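CalS11 (Micromonospora echinospora, PDB 3TOS) probably transfers a methyl group from S-adenosylmethionine to a hydroxyl oxygen during the biosynthesis of calicheamicin. Local coordinates at residues Ser33-Glu38 and Pro45-Arg50; Ala61-Val66 and Gly85-Leu90; Pro172-Leu175 and Gln180-Ile183; Val199-Arg204 and Arg231-Leu236. All coordinates share one frame; numbering follows the deposited sequence.

Interaction 1 (Ser33-Glu38 and Pro45-Arg50); sequences SPIPTE and PLFLRR
The long connection between helix 17-31 and helix 50-65 folds back on itself where Ile35, whose backbone N-H closes an ST turn, meets Leu46 and Phe47 of a short 3-10 turn and the residues that follow it. The ST turn is defined by Ser33 OG, which accepts the backbone N-H of Ile35 at 3.1 Å with an N-H...O angle of 159°. The contact itself is apolar. Ile35 has a second deposited conformer, which makes the exact methyl distances less certain; in the one described here, its CD1 and the CD1 of Leu46 approach tip to tip at 3.6 Å. The same Ile35 CD1 lies near the plane of the Phe47 ring at its edge, 4.4 Å from Phe47 CZ. Leu46 CB covers one face of that ring, 3.8 Å above its plane and over its centre. With Ile35 CG1 beside its backbone N (chi1 -67°) and CD1 extended beyond it, the methyl reaches across a separation of 10.9 Å between Ile35 CA and Leu46 CA.

Tyr139 of a second subunit hydrogen-bonds Ser33 OG and packs on Phe47, while His147 of that subunit bonds Leu46 O. Only 102 Å² is buried between the two segments. In this conformer of Ile35 dispersion joins them, through methyl groups and a ring edge, whereas directional bonds close the turn and tie this loop to the neighbouring subunit.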
loop_
_atom_site.group_PDB
_atom_site.type_symbol
_atom_site.label_atom_id
_atom_site.label_comp_id
_atom_site.label_asym_id
_atom_site.label_seq_id
_atom_site.Cartn_x
_atom_site.Cartn_y
_atom_site.Cartn_z
ATOM N N SER B 33 -2.630 49.952 -10.477
ATOM C CA SER B 33 -2.364 49.483 -9.097
ATOM C C SER B 33 -1.588 50.533 -8.278
ATOM O O SER B 33 -0.703 51.170 -8.800
ATOM C CB SER B 33 -1.524 48.225 -9.179
ATOM O OG SER B 33 -1.334 47.675 -7.916
ATOM N N PRO B 34 -1.913 50.650 -6.991
ATOM C CA PRO B 34 -1.102 51.399 -6.054
ATOM C C PRO B 34 0.143 50.643 -5.591
ATOM O O PRO B 34 1.011 51.270 -4.952
ATOM C CB PRO B 34 -2.029 51.608 -4.853
ATOM C CG PRO B 34 -2.928 50.368 -4.877
ATOM C CD PRO B 34 -3.148 50.134 -6.370
ATOM N N ILE B 35 0.278 49.368 -5.923
ATOM C CA ILE B 35 1.479 48.638 -5.515
ATOM C C ILE B 35 2.665 49.294 -6.286
ATOM O O ILE B 35 2.579 49.559 -7.523
ATOM C CB ILE B 35 1.376 47.165 -5.964
ATOM C CG1 ILE B 35 0.255 46.491 -5.180
ATOM C CG2 ILE B 35 2.689 46.395 -5.704
ATOM C CD1 ILE B 35 -0.079 45.071 -5.889
ATOM N N PRO B 36 3.798 49.503 -5.606
ATOM C CA PRO B 36 4.981 50.117 -6.249
ATOM C C PRO B 36 5.358 49.299 -7.483
ATOM O O PRO B 36 5.263 48.064 -7.407
ATOM C CB PRO B 36 6.049 50.046 -5.148
ATOM C CG PRO B 36 5.364 49.911 -3.911
ATOM C CD PRO B 36 3.990 49.300 -4.175
ATOM N N THR B 37 5.789 49.952 -8.561
ATOM C CA THR B 37 6.159 49.273 -9.788
ATOM C C THR B 37 7.010 48.017 -9.582
ATOM O O THR B 37 6.752 46.951 -10.188
ATOM C CB THR B 37 6.824 50.239 -10.788
ATOM O OG1 THR B 37 5.898 51.321 -10.960
ATOM C CG2 THR B 37 7.095 49.513 -12.190
ATOM N N GLU B 38 8.036 48.166 -8.736
ATOM C CA GLU B 38 9.046 47.108 -8.563
ATOM C C GLU B 38 8.503 45.930 -7.743
ATOM O O GLU B 38 9.186 44.893 -7.638
ATOM C CB GLU B 38 10.332 47.678 -7.941
ATOM C CG GLU B 38 10.195 47.941 -6.480
ATOM C CD GLU B 38 9.541 49.296 -6.177
ATOM O OE1 GLU B 38 9.197 50.094 -7.113
ATOM O OE2 GLU B 38 9.364 49.555 -4.964
ATOM N N PRO B 45 -0.164 36.871 -8.098
ATOM C CA PRO B 45 -1.384 36.089 -7.852
ATOM C C PRO B 45 -2.609 36.947 -7.525
ATOM O O PRO B 45 -3.743 36.472 -7.616
ATOM C CB PRO B 45 -1.007 35.197 -6.672
ATOM C CG PRO B 45 0.502 35.026 -6.855
ATOM C CD PRO B 45 0.985 36.371 -7.302
ATOM N N LEU B 46 -2.425 38.208 -7.076
ATOM C CA LEU B 46 -3.609 39.107 -6.961
ATOM C C LEU B 46 -4.423 39.130 -8.256
ATOM O O LEU B 46 -5.641 39.282 -8.185
ATOM C CB LEU B 46 -3.165 40.528 -6.687
ATOM C CG LEU B 46 -2.554 40.735 -5.254
ATOM C CD1 LEU B 46 -2.010 42.176 -5.126
ATOM C CD2 LEU B 46 -3.655 40.424 -4.217
ATOM N N PHE B 47 -3.775 38.982 -9.427
ATOM C CA PHE B 47 -4.454 39.172 -10.698
ATOM C C PHE B 47 -4.695 37.886 -11.488
ATOM O O PHE B 47 -5.169 37.914 -12.623
ATOM C CB PHE B 47 -3.647 40.172 -11.529
ATOM C CG PHE B 47 -3.258 41.378 -10.756
ATOM C CD1 PHE B 47 -4.243 42.330 -10.423
ATOM C CD2 PHE B 47 -1.944 41.538 -10.282
ATOM C CE1 PHE B 47 -3.937 43.411 -9.619
ATOM C CE2 PHE B 47 -1.602 42.686 -9.498
ATOM C CZ PHE B 47 -2.627 43.607 -9.137
ATOM N N LEU B 48 -4.362 36.770 -10.859
ATOM C CA LEU B 48 -4.368 35.445 -11.487
ATOM C C LEU B 48 -5.673 34.732 -11.072
ATOM O O LEU B 48 -5.757 34.177 -9.965
ATOM C CB LEU B 48 -3.098 34.653 -11.048
ATOM C CG LEU B 48 -2.962 33.214 -11.651
ATOM C CD1 LEU B 48 -2.627 33.279 -13.097
ATOM C CD2 LEU B 48 -1.864 32.454 -10.816
ATOM N N ARG B 49 -6.692 34.768 -11.946
ATOM C CA ARG B 49 -8.026 34.288 -11.582
ATOM C C ARG B 49 -8.075 32.763 -11.691
ATOM O O ARG B 49 -7.202 32.147 -12.325
ATOM C CB ARG B 49 -9.081 34.916 -12.517
ATOM C CG ARG B 49 -8.974 34.476 -13.945
ATOM C CD ARG B 49 -9.932 35.276 -14.795
ATOM N NE ARG B 49 -9.960 34.826 -16.180
ATOM C CZ ARG B 49 -9.056 35.129 -17.113
ATOM N NH1 ARG B 49 -7.953 35.850 -16.812
ATOM N NH2 ARG B 49 -9.256 34.653 -18.356
ATOM N N ARG B 50 -9.123 32.190 -11.119
ATOM C CA ARG B 50 -9.316 30.737 -11.042
ATOM C C ARG B 50 -8.983 30.075 -12.372
ATOM O O ARG B 50 -8.245 29.103 -12.399
ATOM C CB ARG B 50 -10.809 30.437 -10.736
ATOM C CG ARG B 50 -11.099 28.920 -10.619
ATOM C CD ARG B 50 -12.605 28.593 -10.735
ATOM N NE ARG B 50 -13.251 29.194 -11.914
ATOM C CZ ARG B 50 -13.182 28.684 -13.145
ATOM N NH1 ARG B 50 -12.516 27.537 -13.364
ATOM N NH2 ARG B 50 -13.793 29.320 -14.150
#

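Interaction 2 (Ala61-Val66 and Gly85-Leu90); sequences ALYRQV and GTFAAL
Tyr63 of helix 50-65 inserts its ring against one side of helix 82-94, touching Phe87 and Leu90, and supplies 87 of the 180 Å² buried here. Two kinds of contact can be separated. The apolar ones gather on Tyr63 CD2, which lies 3.6 Å from Leu90 CB and 4.1 Å from Phe87 CD1. Tyr63 and Leu90 run past each other in opposite directions, while the two aromatic side chains cross at a slant and meet through ring carbons without stacking. The second kind sets the ring edge against a backbone carbonyl: Phe87 O lies in the plane of the tyrosine ring, 3.9 Å from Tyr63 CE2, a loose approach. The reach of the ring follows from chi1 of -164°, which carries Tyr63 CG away from its own backbone N and out toward the other helix. Its hydroxyl continues past the contact to a hydrogen bond with Glu95.

Both helices lie on the sheet of the methyltransferase fold. Leu62 packs on Ile212 and Ala214 of strand 211-215, and Phe87 on Leu185 of strand 183-188; beyond helix 82-94, Ala89 and Leu90 meet Leu48 and Leu57 of a second subunit.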
loop_
_atom_site.group_PDB
_atom_site.type_symbol
_atom_site.label_atom_id
_atom_site.label_comp_id
_atom_site.label_asym_id
_atom_site.label_seq_id
_atom_site.Cartn_x
_atom_site.Cartn_y
_atom_site.Cartn_z
ATOM N N ALA B 61 1.201 19.825 -12.958
ATOM C CA ALA B 61 0.899 18.399 -12.809
ATOM C C ALA B 61 1.543 17.603 -13.959
ATOM O O ALA B 61 2.115 16.523 -13.722
ATOM C CB ALA B 61 -0.621 18.170 -12.814
ATOM N N LEU B 62 1.477 18.119 -15.191
ATOM C CA LEU B 62 2.126 17.400 -16.314
ATOM C C LEU B 62 3.647 17.380 -16.145
ATOM O O LEU B 62 4.290 16.312 -16.305
ATOM C CB LEU B 62 1.802 18.047 -17.665
ATOM C CG LEU B 62 0.304 18.018 -18.035
ATOM C CD1 LEU B 62 0.155 18.787 -19.349
ATOM C CD2 LEU B 62 -0.262 16.556 -18.256
ATOM N N TYR B 63 4.224 18.509 -15.732
ATOM C CA TYR B 63 5.673 18.574 -15.572
ATOM C C TYR B 63 6.127 17.605 -14.485
ATOM O O TYR B 63 7.110 16.872 -14.621
ATOM C CB TYR B 63 6.103 20.006 -15.231
ATOM C CG TYR B 63 7.594 20.334 -15.403
ATOM C CD1 TYR B 63 8.593 19.351 -15.297
ATOM C CD2 TYR B 63 7.989 21.576 -15.804
ATOM C CE1 TYR B 63 9.909 19.641 -15.477
ATOM C CE2 TYR B 63 9.329 21.855 -16.014
ATOM C CZ TYR B 63 10.274 20.937 -15.773
ATOM O OH TYR B 63 11.595 21.290 -15.994
ATOM N N ARG B 64 5.408 17.583 -13.362
ATOM C CA ARG B 64 5.782 16.659 -12.291
ATOM C C ARG B 64 5.779 15.195 -12.727
ATOM O O ARG B 64 6.544 14.397 -12.216
ATOM C CB ARG B 64 4.873 16.849 -11.081
ATOM C CG ARG B 64 5.215 18.129 -10.314
ATOM C CD ARG B 64 4.403 18.181 -9.020
ATOM N NE ARG B 64 2.981 18.478 -9.227
ATOM C CZ ARG B 64 1.962 17.635 -9.033
ATOM N NH1 ARG B 64 2.176 16.365 -8.688
ATOM N NH2 ARG B 64 0.712 18.056 -9.244
ATOM N N GLN B 65 4.942 14.862 -13.698
ATOM C CA GLN B 65 4.888 13.471 -14.184
ATOM C C GLN B 65 6.063 13.057 -15.033
ATOM O O GLN B 65 6.269 11.846 -15.207
ATOM C CB GLN B 65 3.585 13.175 -14.955
ATOM C CG GLN B 65 2.410 13.111 -13.931
ATOM C CD GLN B 65 1.106 12.575 -14.517
ATOM O OE1 GLN B 65 1.098 11.619 -15.278
ATOM N NE2 GLN B 65 0.001 13.215 -14.166
ATOM N N VAL B 66 6.872 14.018 -15.521
ATOM C CA VAL B 66 8.047 13.660 -16.340
ATOM C C VAL B 66 9.387 14.041 -15.669
ATOM O O VAL B 66 10.457 14.030 -16.313
ATOM C CB VAL B 66 7.959 14.308 -17.774
ATOM C CG1 VAL B 66 6.671 13.872 -18.501
ATOM C CG2 VAL B 66 8.074 15.865 -17.723
ATOM N N GLY B 85 6.299 30.336 -20.330
ATOM C CA GLY B 85 6.617 31.080 -19.091
ATOM C C GLY B 85 6.475 30.129 -17.936
ATOM O O GLY B 85 7.356 30.048 -17.071
ATOM N N THR B 86 5.332 29.437 -17.881
ATOM C CA THR B 86 5.065 28.510 -16.792
ATOM C C THR B 86 6.170 27.423 -16.681
ATOM O O THR B 86 6.715 27.183 -15.616
ATOM C CB THR B 86 3.704 27.835 -16.979
ATOM O OG1 THR B 86 2.725 28.893 -17.139
ATOM C CG2 THR B 86 3.402 27.000 -15.729
ATOM N N PHE B 87 6.458 26.766 -17.814
ATOM C CA PHE B 87 7.535 25.752 -17.848
ATOM C C PHE B 87 8.907 26.311 -17.447
ATOM O O PHE B 87 9.655 25.622 -16.745
ATOM C CB PHE B 87 7.628 25.100 -19.220
ATOM C CG PHE B 87 6.418 24.273 -19.580
ATOM C CD1 PHE B 87 5.770 23.516 -18.637
ATOM C CD2 PHE B 87 5.896 24.320 -20.875
ATOM C CE1 PHE B 87 4.568 22.741 -19.022
ATOM C CE2 PHE B 87 4.764 23.607 -21.252
ATOM C CZ PHE B 87 4.090 22.789 -20.335
ATOM N N ALA B 88 9.245 27.549 -17.892
ATOM C CA ALA B 88 10.524 28.110 -17.522
ATOM C C ALA B 88 10.671 28.271 -16.002
ATOM O O ALA B 88 11.758 27.999 -15.437
ATOM C CB ALA B 88 10.702 29.472 -18.203
ATOM N N ALA B 89 9.590 28.708 -15.341
ATOM C CA ALA B 89 9.631 28.895 -13.902
ATOM C C ALA B 89 9.657 27.532 -13.201
ATOM O O ALA B 89 10.391 27.338 -12.231
ATOM C CB ALA B 89 8.418 29.741 -13.422
ATOM N N LEU B 90 8.830 26.599 -13.665
ATOM C CA LEU B 90 8.794 25.284 -13.045
ATOM C C LEU B 90 10.113 24.519 -13.206
ATOM O O LEU B 90 10.484 23.752 -12.328
ATOM C CB LEU B 90 7.628 24.450 -13.643
ATOM C CG LEU B 90 6.196 24.934 -13.357
ATOM C CD1 LEU B 90 5.188 24.110 -14.183
ATOM C CD2 LEU B 90 5.885 24.859 -11.862
#

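Interaction 3 (Pro172-Leu175 and Gln180-Ile183); sequences PRYL and QTVI
Thr181 OG1, which passes 4.0 Å from Tyr174 CE2, is gripped by two groups: it hydrogen-bonds the backbone O of Asn178 and accepts a bond from a water at 2.9 Å. That water also joins Tyr174 OH at 2.6 Å, and lies in the plane of the tyrosine ring at its edge. The phenol oxygen is held a second time by Arg102 NH1, so the water links two hydroxyls that are each anchored by another partner.

Beside this water bridge is one van der Waals contact. Thr181 CG2 meets Leu175 CD2 at 4.0 Å, the two side chains crossing at about a right angle. The threonine can serve both neighbours because chi1 of -63° places OG1 beside its backbone N and sends CG2 the other way, anti to that N; the hydroxyl is thereby presented to Tyr174 and the methyl to Leu175.

The contact closes the turn by which helix 167-177 hands the chain back to strand 183-188, part of the beta-alpha-beta crossover between the parallel strands 160-164 and 183-188. Asn178 braces the same turn, bonding Tyr174 O through ND2 and Gln180 NE2 through OD1, while Thr181 O is taken by Asn227 of a fourth subunit.

All three touching side chains are buried, and the water joins the hydroxyls of two of them. Those hydroxyls do not bond each other, so the helix and the loop are coupled through a water rather than by a direct bond, alongside one methyl-methyl contact.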
loop_
_atom_site.group_PDB
_atom_site.type_symbol
_atom_site.label_atom_id
_atom_site.label_comp_id
_atom_site.label_asym_id
_atom_site.label_seq_id
_atom_site.Cartn_x
_atom_site.Cartn_y
_atom_site.Cartn_z
ATOM N N PRO B 172 9.611 18.566 -38.271
ATOM C CA PRO B 172 10.566 17.609 -38.886
ATOM C C PRO B 172 11.990 18.185 -39.008
ATOM O O PRO B 172 12.949 17.450 -38.784
ATOM C CB PRO B 172 9.945 17.388 -40.278
ATOM C CG PRO B 172 8.427 17.480 -39.964
ATOM C CD PRO B 172 8.370 18.683 -39.056
ATOM N N ARG B 173 12.120 19.471 -39.337
ATOM C CA ARG B 173 13.432 20.096 -39.479
ATOM C C ARG B 173 14.168 20.132 -38.140
ATOM O O ARG B 173 15.363 19.777 -38.065
ATOM C CB ARG B 173 13.274 21.509 -40.089
ATOM C CG ARG B 173 14.603 22.305 -40.193
ATOM C CD ARG B 173 14.379 23.731 -40.783
ATOM N NE ARG B 173 13.710 23.634 -42.082
ATOM C CZ ARG B 173 12.491 24.107 -42.405
ATOM N NH1 ARG B 173 12.033 23.874 -43.630
ATOM N NH2 ARG B 173 11.724 24.800 -41.539
ATOM N N TYR B 174 13.468 20.571 -37.090
ATOM C CA TYR B 174 14.055 20.620 -35.738
ATOM C C TYR B 174 14.545 19.238 -35.341
ATOM O O TYR B 174 15.652 19.054 -34.842
ATOM C CB TYR B 174 13.028 21.161 -34.697
ATOM C CG TYR B 174 13.645 21.189 -33.307
ATOM C CD1 TYR B 174 14.319 22.263 -32.861
ATOM C CD2 TYR B 174 13.662 20.020 -32.533
ATOM C CE1 TYR B 174 14.886 22.259 -31.589
ATOM C CE2 TYR B 174 14.262 19.941 -31.321
ATOM C CZ TYR B 174 14.887 21.076 -30.837
ATOM O OH TYR B 174 15.547 21.012 -29.643
ATOM N N LEU B 175 13.704 18.242 -35.577
ATOM C CA LEU B 175 14.102 16.894 -35.175
ATOM C C LEU B 175 15.324 16.388 -35.978
ATOM O O LEU B 175 16.236 15.729 -35.430
ATOM C CB LEU B 175 12.903 15.940 -35.285
ATOM C CG LEU B 175 11.752 16.197 -34.303
ATOM C CD1 LEU B 175 10.494 15.435 -34.764
ATOM C CD2 LEU B 175 12.241 15.810 -32.951
ATOM N N GLN B 180 19.779 14.017 -30.988
ATOM C CA GLN B 180 19.879 13.671 -29.561
ATOM C C GLN B 180 18.529 13.714 -28.877
ATOM O O GLN B 180 18.434 13.310 -27.709
ATOM C CB GLN B 180 20.823 14.632 -28.840
ATOM C CG GLN B 180 20.188 16.001 -28.469
ATOM C CD GLN B 180 20.076 16.975 -29.667
ATOM O OE1 GLN B 180 20.538 16.682 -30.782
ATOM N NE2 GLN B 180 19.440 18.166 -29.427
ATOM N N THR B 181 17.469 14.178 -29.602
ATOM C CA THR B 181 16.208 14.496 -28.918
ATOM C C THR B 181 15.515 13.255 -28.311
ATOM O O THR B 181 15.352 12.194 -28.981
ATOM C CB THR B 181 15.198 15.144 -29.908
ATOM O OG1 THR B 181 15.756 16.372 -30.373
ATOM C CG2 THR B 181 13.811 15.355 -29.265
ATOM N N VAL B 182 15.169 13.368 -27.034
ATOM C CA VAL B 182 14.122 12.531 -26.467
ATOM C C VAL B 182 13.014 13.529 -26.061
ATOM O O VAL B 182 13.325 14.629 -25.641
ATOM C CB VAL B 182 14.602 11.711 -25.229
ATOM C CG1 VAL B 182 13.430 10.887 -24.671
ATOM C CG2 VAL B 182 15.766 10.785 -25.593
ATOM N N ILE B 183 11.740 13.201 -26.263
ATOM C CA ILE B 183 10.632 14.132 -25.892
ATOM C C ILE B 183 10.022 13.628 -24.641
ATOM O O ILE B 183 9.412 12.540 -24.621
ATOM C CB ILE B 183 9.566 14.227 -27.015
ATOM C CG1 ILE B 183 10.253 14.797 -28.266
ATOM C CG2 ILE B 183 8.307 15.132 -26.538
ATOM C CD1 ILE B 183 9.404 14.723 -29.550
HETATM O O HOH W 1 15.852 18.637 -28.639
#

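Interaction 4 (Val199-Arg204 and Arg231-Leu236); sequences VLEAIR and RKVLGL
This is a surface contact on one side of the sheet between the C-terminal parts of helices 193-203 and 225-233 and the residue following the latter: Leu200, Glu201 and Arg204 meet Val233 and Leu234. It buries 236 Å² in all, and the backbones come within 7.0 Å at the CA atoms of Glu201 and Val233.

Val233 contributes the most area, 77 Å². Its CG1 lies 4.3 Å from Leu200 CB on the buried side and 4.1 Å from Glu201 CG. The other methyl, Val233 CG2, approaches the carboxylate, 3.9 Å from Glu201 OE2, and the two side chains cross at a slant. Glu201 thus packs with its CG as well as with OE2, which forms a salt bridge with Lys197 one turn earlier in the same helix.

Leu234, the first residue past the helix to leave helical backbone angles, directs CD2 over one face of the Arg204 guanidinium, 3.5 Å from Arg204 NH1. The arginine gets there by starting with CG anti to its backbone N (chi1 -163°) and staying extended as far as NE, so that it slides past the leucine in the opposite direction. A methyl over this flat face leaves the N-H directions, which lie in the plane, unopposed by the leucine.

Trp255 completes the patch by touching both Arg204 and Leu234. Inward from it, Leu200 rests on Phe188 of strand 183-188 and Val199 on Val171 of helix 167-177, while Arg231 NH1 hydrogen-bonds Pro179 O of a third subunit.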
loop_
_atom_site.group_PDB
_atom_site.type_symbol
_atom_site.label_atom_id
_atom_site.label_comp_id
_atom_site.label_asym_id
_atom_site.label_seq_id
_atom_site.Cartn_x
_atom_site.Cartn_y
_atom_site.Cartn_z
ATOM N N VAL B 199 2.426 16.583 -36.758
ATOM C CA VAL B 199 3.364 16.617 -35.671
ATOM C C VAL B 199 3.294 15.331 -34.881
ATOM O O VAL B 199 4.323 14.810 -34.469
ATOM C CB VAL B 199 3.096 17.834 -34.774
ATOM C CG1 VAL B 199 3.901 17.705 -33.470
ATOM C CG2 VAL B 199 3.473 19.127 -35.522
ATOM N N LEU B 200 2.099 14.755 -34.704
ATOM C CA LEU B 200 2.015 13.469 -34.013
ATOM C C LEU B 200 2.858 12.444 -34.751
ATOM O O LEU B 200 3.584 11.642 -34.134
ATOM C CB LEU B 200 0.558 12.956 -33.998
ATOM C CG LEU B 200 -0.318 13.466 -32.885
ATOM C CD1 LEU B 200 -1.774 13.023 -33.239
ATOM C CD2 LEU B 200 0.142 12.902 -31.493
ATOM N N GLU B 201 2.751 12.439 -36.075
ATOM C CA GLU B 201 3.551 11.449 -36.894
ATOM C C GLU B 201 5.077 11.672 -36.720
ATOM O O GLU B 201 5.857 10.694 -36.609
ATOM C CB GLU B 201 3.139 11.568 -38.367
ATOM C CG GLU B 201 1.788 10.986 -38.616
ATOM C CD GLU B 201 1.135 11.466 -39.889
ATOM O OE1 GLU B 201 1.607 12.447 -40.513
ATOM O OE2 GLU B 201 0.076 10.875 -40.247
ATOM N N ALA B 202 5.482 12.937 -36.720
ATOM C CA ALA B 202 6.896 13.311 -36.605
ATOM C C ALA B 202 7.532 12.969 -35.231
ATOM O O ALA B 202 8.699 12.537 -35.189
ATOM C CB ALA B 202 7.063 14.851 -36.889
ATOM N N ILE B 203 6.779 13.169 -34.138
ATOM C CA ILE B 203 7.396 13.028 -32.831
ATOM C C ILE B 203 7.501 11.576 -32.371
ATOM O O ILE B 203 8.268 11.296 -31.443
ATOM C CB ILE B 203 6.679 13.845 -31.728
ATOM C CG1 ILE B 203 5.265 13.308 -31.487
ATOM C CG2 ILE B 203 6.716 15.332 -32.026
ATOM C CD1 ILE B 203 4.618 13.893 -30.228
ATOM N N ARG B 204 6.790 10.651 -33.024
ATOM C CA ARG B 204 6.718 9.301 -32.512
ATOM C C ARG B 204 8.071 8.632 -32.231
ATOM O O ARG B 204 8.191 7.984 -31.192
ATOM C CB ARG B 204 5.878 8.395 -33.457
ATOM C CG ARG B 204 5.440 7.121 -32.799
ATOM C CD ARG B 204 4.489 6.317 -33.632
ATOM N NE ARG B 204 4.230 5.080 -32.935
ATOM C CZ ARG B 204 3.199 4.302 -33.216
ATOM N NH1 ARG B 204 2.360 4.665 -34.199
ATOM N NH2 ARG B 204 3.021 3.176 -32.531
ATOM N N ARG B 231 -7.449 9.866 -34.067
ATOM C CA ARG B 231 -8.130 8.674 -34.560
ATOM C C ARG B 231 -7.501 8.156 -35.848
ATOM O O ARG B 231 -7.478 6.925 -36.111
ATOM C CB ARG B 231 -9.626 8.971 -34.735
ATOM C CG ARG B 231 -10.372 8.856 -33.433
ATOM C CD ARG B 231 -11.909 8.922 -33.625
ATOM N NE ARG B 231 -12.429 10.235 -34.055
ATOM C CZ ARG B 231 -12.999 10.485 -35.230
ATOM N NH1 ARG B 231 -13.451 11.714 -35.444
ATOM N NH2 ARG B 231 -13.118 9.524 -36.154
ATOM N N LYS B 232 -6.936 9.056 -36.629
ATOM C CA LYS B 232 -6.187 8.635 -37.840
ATOM C C LYS B 232 -4.812 8.050 -37.576
ATOM O O LYS B 232 -4.390 7.134 -38.279
ATOM C CB LYS B 232 -6.054 9.765 -38.848
ATOM C CG LYS B 232 -7.425 10.047 -39.507
ATOM C CD LYS B 232 -7.296 10.851 -40.741
ATOM C CE LYS B 232 -8.640 11.367 -41.245
ATOM N NZ LYS B 232 -9.459 10.350 -41.996
ATOM N N VAL B 233 -4.090 8.578 -36.601
ATOM C CA VAL B 233 -2.689 8.212 -36.453
ATOM C C VAL B 233 -2.542 7.019 -35.498
ATOM O O VAL B 233 -1.786 6.064 -35.768
ATOM C CB VAL B 233 -1.906 9.440 -35.925
ATOM C CG1 VAL B 233 -0.437 9.078 -35.686
ATOM C CG2 VAL B 233 -1.980 10.581 -36.924
ATOM N N LEU B 234 -3.265 7.088 -34.368
ATOM C CA LEU B 234 -3.069 6.123 -33.281
ATOM C C LEU B 234 -4.312 5.331 -32.883
ATOM O O LEU B 234 -4.207 4.140 -32.523
ATOM C CB LEU B 234 -2.527 6.834 -32.017
ATOM C CG LEU B 234 -1.139 7.515 -32.164
ATOM C CD1 LEU B 234 -0.700 8.183 -30.859
ATOM C CD2 LEU B 234 -0.070 6.543 -32.552
ATOM N N GLY B 235 -5.470 5.995 -32.915
ATOM C CA GLY B 235 -6.686 5.468 -32.300
ATOM C C GLY B 235 -6.827 6.013 -30.886
ATOM O O GLY B 235 -5.810 6.150 -30.161
ATOM N N LEU B 236 -8.061 6.301 -30.464
ATOM C CA LEU B 236 -8.269 6.859 -29.121
ATOM C C LEU B 236 -7.991 5.859 -28.014
ATOM O O LEU B 236 -7.774 6.282 -26.878
ATOM C CB LEU B 236 -9.696 7.423 -28.994
ATOM C CG LEU B 236 -9.917 8.733 -29.782
ATOM C CD1 LEU B 236 -11.423 9.109 -29.868
ATOM C CD2 LEU B 236 -9.165 9.916 -29.147
#

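In the fold
Interactions 1, 2 and 3 are buried, whereas interaction 4 lies at the surface, and the chemistry follows: methyls and a ring edge in interaction 1, oblique ring and alkyl contacts in interaction 2, a bridging water in interaction 3, and charged side chains packed through alkyl groups and a guanidinium face in interaction 4. Interactions 3 and 4 adjoin where helix 167-177 meets helix 193-203, with Leu175 CD1 3.4 Å from Ala202 O. Interaction 2 is centred 12 Å from the chain centre and interaction 1, in a loop, 24 Å; both meet the second subunit. Helix 50-65 starts at Arg50, in a segment of interaction 1, and its later part carries Tyr63 of interaction 2.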